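Local coordinates for insecticyanin-A (Manduca sexta, PDB 1Z24), which binds the bile pigment biliverdin IX gamma as a blue protein that, mixed with lipoprotein-bound carotenes, gives hornworms their green camouflage colour, at residues A[88-100]-A[177-189]. Numbering follows the deposited sequence.
Sequences YVMTFKFGQRVVN and YSTTYSLTGPDRH. With BLV (biliverdin IX gamma chromophore), chain B.
Arg97 NH2 is gripped from two sides, by the C-terminal carboxylate of His189 and by a propionate of biliverdin. It donates to His189 OXT over 2.8 Å in a salt bridge and to BLV O1D over 3.1 Å, both bonds being nearly straight. NH1 completes a two-nitrogen hold on the propionate, 2.8 Å from BLV O2D, while NE donates to His189 O at 3.0 Å, tilted out of the carbonyl plane. The NE/NH2 side thus takes the carboxylate, one nitrogen to each oxygen, and the NH1/NH2 end the propionate. Arginine suits the place: its flat group can serve two anions lying near one plane. With CG anti to the backbone N (chi1 178°) and a bend at chi3 (57°), the chain brings NH2 above one face of the Phe94 ring, offset toward its rim. The ring also packs against the propionate, with BLV CGD over a face; its edge meets Leu183 O, 3.3 Å from CD2, and its CE2 the methyl of Thr184. That methyl also touches Phe92, while Thr184 OG1 turns to Glu71 N on strand 66-76.

On either side of Phe94 in the sequence, the backbones join in one bridge: Gly185 N donates to Lys93 O, and Gly95 N, in the type II' turn, to Gly185 O at 2.6 Å. Gly95 has a positive phi, and a CB there would run into Arg188 O; at Gly185 a CB would press against the preceding carbonyl. A leucine in place of Arg97 would probably leave the propionate and terminal carboxylate facing each other without positive charge between them. The chain's own end thus acts as counter-ion at the mouth of the lipocalin barrel, and the two carboxylates would be expected to stabilise the arginine's positive charge.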
loop_
_atom_site.group_PDB
_atom_site.type_symbol
_atom_site.label_atom_id
_atom_site.label_comp_id
_atom_site.label_asym_id
_atom_site.label_seq_id
_atom_site.Cartn_x
_atom_site.Cartn_y
_atom_site.Cartn_z
ATOM N N TYR A 88 -6.455 3.749 19.553
ATOM C CA TYR A 88 -6.240 3.943 20.970
ATOM C C TYR A 88 -4.830 3.608 21.424
ATOM O O TYR A 88 -4.051 2.917 20.764
ATOM C CB TYR A 88 -7.384 3.237 21.775
ATOM C CG TYR A 88 -7.398 1.742 21.635
ATOM C CD1 TYR A 88 -6.692 0.915 22.524
ATOM C CD2 TYR A 88 -8.069 1.155 20.555
ATOM C CE1 TYR A 88 -6.712 -0.484 22.422
ATOM C CE2 TYR A 88 -8.085 -0.233 20.416
ATOM C CZ TYR A 88 -7.417 -1.037 21.344
ATOM O OH TYR A 88 -7.441 -2.397 21.149
ATOM N N VAL A 89 -4.501 4.119 22.587
ATOM C CA VAL A 89 -3.187 3.895 23.154
ATOM C C VAL A 89 -3.299 3.185 24.484
ATOM O O VAL A 89 -4.158 3.549 25.280
ATOM C CB VAL A 89 -2.551 5.241 23.469
ATOM C CG1 VAL A 89 -1.106 5.053 24.019
ATOM C CG2 VAL A 89 -2.711 6.160 22.241
ATOM N N MET A 90 -2.419 2.179 24.670
ATOM C CA MET A 90 -2.320 1.375 25.862
ATOM C C MET A 90 -0.950 1.652 26.418
ATOM O O MET A 90 0.041 1.499 25.723
ATOM C CB MET A 90 -2.456 -0.086 25.524
ATOM C CG MET A 90 -3.852 -0.343 24.961
ATOM S SD MET A 90 -4.096 -2.138 24.796
ATOM C CE MET A 90 -2.907 -2.615 23.469
ATOM N N THR A 91 -0.912 2.101 27.654
ATOM C CA THR A 91 0.337 2.409 28.237
ATOM C C THR A 91 0.560 1.501 29.378
ATOM O O THR A 91 -0.267 1.361 30.303
ATOM C CB THR A 91 0.253 3.801 28.779
ATOM O OG1 THR A 91 -0.015 4.705 27.703
ATOM C CG2 THR A 91 1.569 4.136 29.483
ATOM N N PHE A 92 1.702 0.879 29.273
ATOM C CA PHE A 92 2.181 -0.081 30.278
ATOM C C PHE A 92 3.552 0.314 30.833
ATOM O O PHE A 92 4.376 0.844 30.110
ATOM C CB PHE A 92 2.379 -1.488 29.673
ATOM C CG PHE A 92 1.083 -2.006 29.186
ATOM C CD1 PHE A 92 0.112 -2.471 30.080
ATOM C CD2 PHE A 92 0.824 -1.952 27.815
ATOM C CE1 PHE A 92 -1.106 -2.932 29.582
ATOM C CE2 PHE A 92 -0.388 -2.424 27.293
ATOM C CZ PHE A 92 -1.330 -2.905 28.202
ATOM N N LYS A 93 3.814 0.052 32.109
ATOM C CA LYS A 93 5.102 0.409 32.668
ATOM C C LYS A 93 5.825 -0.799 33.218
ATOM O O LYS A 93 5.227 -1.569 33.957
ATOM C CB LYS A 93 4.923 1.394 33.795
ATOM C CG LYS A 93 4.295 2.706 33.374
ATOM C CD LYS A 93 3.915 3.633 34.525
ATOM C CE LYS A 93 3.460 5.014 34.075
ATOM N NZ LYS A 93 2.355 5.511 34.912
ATOM N N PHE A 94 7.106 -0.971 32.847
ATOM C CA PHE A 94 7.896 -2.067 33.349
ATOM C C PHE A 94 8.965 -1.320 34.061
ATOM O O PHE A 94 9.903 -0.861 33.394
ATOM C CB PHE A 94 8.486 -2.783 32.168
ATOM C CG PHE A 94 7.362 -3.258 31.356
ATOM C CD1 PHE A 94 6.921 -2.433 30.321
ATOM C CD2 PHE A 94 6.732 -4.477 31.632
ATOM C CE1 PHE A 94 5.855 -2.834 29.514
ATOM C CE2 PHE A 94 5.665 -4.889 30.825
ATOM C CZ PHE A 94 5.236 -4.060 29.781
ATOM N N GLY A 95 8.810 -1.141 35.369
ATOM C CA GLY A 95 9.838 -0.356 36.063
ATOM C C GLY A 95 9.849 1.049 35.440
ATOM O O GLY A 95 8.814 1.698 35.370
ATOM N N GLN A 96 11.007 1.487 34.935
ATOM C CA GLN A 96 11.167 2.794 34.288
ATOM C C GLN A 96 10.822 2.726 32.815
ATOM O O GLN A 96 10.711 3.745 32.162
ATOM C CB GLN A 96 12.696 3.164 34.246
ATOM C CG GLN A 96 13.102 4.463 34.964
ATOM C CD GLN A 96 13.087 4.280 36.480
ATOM O OE1 GLN A 96 12.300 4.976 37.207
ATOM N NE2 GLN A 96 13.948 3.327 36.951
ATOM N N ARG A 97 10.688 1.535 32.264
ATOM C CA ARG A 97 10.365 1.465 30.873
ATOM C C ARG A 97 8.876 1.678 30.686
ATOM O O ARG A 97 8.042 1.014 31.320
ATOM C CB ARG A 97 10.813 0.144 30.255
ATOM C CG ARG A 97 10.413 0.074 28.791
ATOM C CD ARG A 97 11.154 -1.082 28.168
ATOM N NE ARG A 97 10.832 -2.288 28.919
ATOM C CZ ARG A 97 9.970 -3.186 28.507
ATOM N NH1 ARG A 97 9.342 -3.034 27.341
ATOM N NH2 ARG A 97 9.718 -4.267 29.262
ATOM N N VAL A 98 8.561 2.638 29.817
ATOM C CA VAL A 98 7.176 2.969 29.516
ATOM C C VAL A 98 6.870 2.628 28.062
ATOM O O VAL A 98 7.558 3.067 27.137
ATOM C CB VAL A 98 6.858 4.441 29.797
ATOM C CG1 VAL A 98 5.638 4.880 29.044
ATOM C CG2 VAL A 98 6.686 4.727 31.267
ATOM N N VAL A 99 5.827 1.837 27.866
ATOM C CA VAL A 99 5.404 1.434 26.541
ATOM C C VAL A 99 4.025 2.033 26.176
ATOM O O VAL A 99 3.093 2.052 26.991
ATOM C CB VAL A 99 5.412 -0.082 26.595
ATOM C CG1 VAL A 99 4.643 -0.623 25.422
ATOM C CG2 VAL A 99 6.877 -0.601 26.631
ATOM N N ASN A 100 3.927 2.539 24.944
ATOM C CA ASN A 100 2.711 3.117 24.385
ATOM C C ASN A 100 2.285 2.358 23.128
ATOM O O ASN A 100 2.747 2.624 22.032
ATOM C CB ASN A 100 2.866 4.557 24.061
ATOM C CG ASN A 100 3.121 5.315 25.343
ATOM O OD1 ASN A 100 2.279 5.476 26.203
ATOM N ND2 ASN A 100 4.323 5.741 25.529
ATOM N N TYR A 177 -4.810 -22.471 34.665
ATOM C CA TYR A 177 -3.553 -22.011 35.217
ATOM C C TYR A 177 -3.465 -22.288 36.701
ATOM O O TYR A 177 -4.445 -22.169 37.411
ATOM C CB TYR A 177 -3.186 -20.574 34.963
ATOM C CG TYR A 177 -4.251 -19.686 35.513
ATOM C CD1 TYR A 177 -4.145 -19.147 36.805
ATOM C CD2 TYR A 177 -5.362 -19.391 34.713
ATOM C CE1 TYR A 177 -5.143 -18.299 37.281
ATOM C CE2 TYR A 177 -6.361 -18.535 35.178
ATOM C CZ TYR A 177 -6.244 -18.007 36.466
ATOM O OH TYR A 177 -7.235 -17.192 36.915
ATOM N N SER A 178 -2.280 -22.652 37.170
ATOM C CA SER A 178 -2.097 -22.929 38.579
ATOM C C SER A 178 -1.609 -21.680 39.270
ATOM O O SER A 178 -1.814 -21.482 40.462
ATOM C CB SER A 178 -1.078 -24.010 38.769
ATOM O OG SER A 178 0.149 -23.516 38.228
ATOM N N THR A 179 -0.961 -20.809 38.509
ATOM C CA THR A 179 -0.468 -19.593 39.113
ATOM C C THR A 179 -0.432 -18.434 38.146
ATOM O O THR A 179 -0.519 -18.668 36.938
ATOM C CB THR A 179 0.921 -19.856 39.698
ATOM O OG1 THR A 179 1.285 -18.790 40.564
ATOM C CG2 THR A 179 1.888 -20.022 38.537
ATOM N N THR A 180 -0.287 -17.203 38.724
ATOM C CA THR A 180 -0.223 -15.926 38.012
ATOM C C THR A 180 1.080 -15.133 38.067
ATOM O O THR A 180 1.996 -15.360 38.840
ATOM C CB THR A 180 -1.350 -15.042 38.352
ATOM O OG1 THR A 180 -1.030 -14.319 39.477
ATOM C CG2 THR A 180 -2.549 -15.895 38.584
ATOM N N TYR A 181 1.179 -14.164 37.212
ATOM C CA TYR A 181 2.389 -13.379 37.223
ATOM C C TYR A 181 2.165 -12.142 36.437
ATOM O O TYR A 181 1.726 -12.191 35.276
ATOM C CB TYR A 181 3.524 -14.181 36.685
ATOM C CG TYR A 181 4.751 -13.406 36.417
ATOM C CD1 TYR A 181 5.694 -13.297 37.433
ATOM C CD2 TYR A 181 5.008 -12.800 35.187
ATOM C CE1 TYR A 181 6.885 -12.597 37.250
ATOM C CE2 TYR A 181 6.202 -12.100 34.989
ATOM C CZ TYR A 181 7.141 -11.996 36.020
ATOM O OH TYR A 181 8.335 -11.314 35.848
ATOM N N SER A 182 2.453 -11.052 37.116
ATOM C CA SER A 182 2.314 -9.734 36.552
ATOM C C SER A 182 3.521 -9.313 35.719
ATOM O O SER A 182 4.599 -9.136 36.237
ATOM C CB SER A 182 2.313 -8.718 37.678
ATOM O OG SER A 182 2.012 -7.423 37.161
ATOM N N LEU A 183 3.349 -9.130 34.431
ATOM C CA LEU A 183 4.463 -8.715 33.620
ATOM C C LEU A 183 4.782 -7.258 33.853
ATOM O O LEU A 183 5.909 -6.848 33.703
ATOM C CB LEU A 183 4.160 -8.901 32.113
ATOM C CG LEU A 183 3.908 -10.365 31.754
ATOM C CD1 LEU A 183 3.306 -10.416 30.422
ATOM C CD2 LEU A 183 5.214 -11.114 31.668
ATOM N N THR A 184 3.766 -6.465 34.172
ATOM C CA THR A 184 3.917 -5.027 34.412
ATOM C C THR A 184 4.272 -4.844 35.865
ATOM O O THR A 184 4.126 -5.745 36.648
ATOM C CB THR A 184 2.646 -4.201 34.029
ATOM O OG1 THR A 184 1.458 -4.921 34.427
ATOM C CG2 THR A 184 2.510 -4.089 32.489
ATOM N N GLY A 185 4.752 -3.703 36.244
ATOM C CA GLY A 185 5.115 -3.504 37.610
ATOM C C GLY A 185 6.369 -2.634 37.780
ATOM O O GLY A 185 7.185 -2.413 36.880
ATOM N N PRO A 186 6.513 -2.137 38.994
ATOM C CA PRO A 186 7.626 -1.302 39.356
ATOM C C PRO A 186 8.922 -2.061 39.484
ATOM O O PRO A 186 9.988 -1.511 39.268
ATOM C CB PRO A 186 7.336 -0.750 40.744
ATOM C CG PRO A 186 6.058 -1.383 41.218
ATOM C CD PRO A 186 5.521 -2.247 40.105
ATOM N N ASP A 187 8.839 -3.312 39.837
ATOM C CA ASP A 187 10.043 -4.086 39.979
ATOM C C ASP A 187 10.193 -4.938 38.692
ATOM O O ASP A 187 10.261 -6.155 38.652
ATOM C CB ASP A 187 9.789 -4.924 41.268
ATOM C CG ASP A 187 10.802 -6.016 41.407
ATOM O OD1 ASP A 187 10.481 -7.137 41.836
ATOM O OD2 ASP A 187 12.015 -5.634 40.878
ATOM N N ARG A 188 10.214 -4.260 37.561
ATOM C CA ARG A 188 10.336 -4.888 36.249
ATOM C C ARG A 188 11.218 -3.988 35.399
ATOM O O ARG A 188 11.540 -2.850 35.795
ATOM C CB ARG A 188 8.960 -4.984 35.515
ATOM C CG ARG A 188 7.921 -5.759 36.291
ATOM C CD ARG A 188 8.292 -7.225 36.268
ATOM N NE ARG A 188 7.228 -8.120 36.765
ATOM C CZ ARG A 188 7.158 -8.578 38.019
ATOM N NH1 ARG A 188 6.185 -9.402 38.441
ATOM N NH2 ARG A 188 8.098 -8.193 38.870
ATOM N N HIS A 189 11.582 -4.478 34.220
ATOM C CA HIS A 189 12.400 -3.680 33.348
ATOM C C HIS A 189 12.042 -3.815 31.901
ATOM O O HIS A 189 12.646 -2.982 31.163
ATOM C CB HIS A 189 13.920 -3.816 33.539
ATOM C CG HIS A 189 14.417 -5.189 33.360
ATOM N ND1 HIS A 189 14.251 -6.130 34.364
ATOM C CD2 HIS A 189 15.084 -5.763 32.320
ATOM C CE1 HIS A 189 14.820 -7.264 33.931
ATOM N NE2 HIS A 189 15.329 -7.075 32.697
ATOM O OXT HIS A 189 11.221 -4.715 31.580
HETATM N NA BLV B . 0.601 -5.715 21.062
HETATM C C1A BLV B . 1.804 -5.266 20.629
HETATM C C2A BLV B . 1.715 -4.087 19.784
HETATM C C3A BLV B . 0.385 -3.796 19.709
HETATM C C4A BLV B . -0.300 -4.830 20.507
HETATM C CMA BLV B . -0.358 -2.675 18.887
HETATM O OA BLV B . 2.846 -5.803 20.938
HETATM C CAA BLV B . 2.841 -3.410 19.113
HETATM C CBA BLV B . 3.143 -4.314 17.955
HETATM C CGA BLV B . 4.430 -3.837 17.283
HETATM O O1A BLV B . 4.419 -3.216 16.256
HETATM O O2A BLV B . 5.471 -4.060 17.817
HETATM C CHB BLV B . -1.687 -4.889 20.634
HETATM N NB BLV B . -2.011 -6.789 22.138
HETATM C C1B BLV B . -2.458 -5.898 21.187
HETATM C C2B BLV B . -3.846 -6.129 20.875
HETATM C C3B BLV B . -4.219 -7.159 21.635
HETATM C C4B BLV B . -3.053 -7.582 22.419
HETATM C CMB BLV B . -4.695 -5.339 19.891
HETATM C CAB BLV B . -5.579 -7.789 21.666
HETATM C CBB BLV B . -5.549 -9.160 21.734
HETATM C CHC BLV B . -3.091 -8.612 23.369
HETATM N NC BLV B . -0.845 -8.883 24.235
HETATM C C1C BLV B . -2.188 -9.051 24.293
HETATM C C2C BLV B . -2.579 -9.828 25.481
HETATM C C3C BLV B . -1.507 -10.134 26.216
HETATM C C4C BLV B . -0.374 -9.520 25.412
HETATM C CMC BLV B . -3.957 -10.114 25.849
HETATM C CAC BLV B . -1.288 -10.923 27.521
HETATM C CBC BLV B . -0.209 -10.679 28.304
HETATM C CHD BLV B . 1.023 -9.653 25.729
HETATM N ND BLV B . 1.803 -7.448 24.931
HETATM C C1D BLV B . 2.021 -8.718 25.537
HETATM C C2D BLV B . 3.453 -8.845 25.949
HETATM C C3D BLV B . 4.088 -7.675 25.598
HETATM C C4D BLV B . 3.057 -6.850 24.994
HETATM C CMD BLV B . 4.125 -10.015 26.599
HETATM O OD BLV B . 3.268 -5.734 24.585
HETATM C CAD BLV B . 5.508 -7.333 25.819
HETATM C CBD BLV B . 5.585 -6.397 27.010
HETATM C CGD BLV B . 7.033 -5.807 27.181
HETATM O O1D BLV B . 7.802 -6.331 27.922
HETATM O O2D BLV B . 7.402 -4.834 26.551
#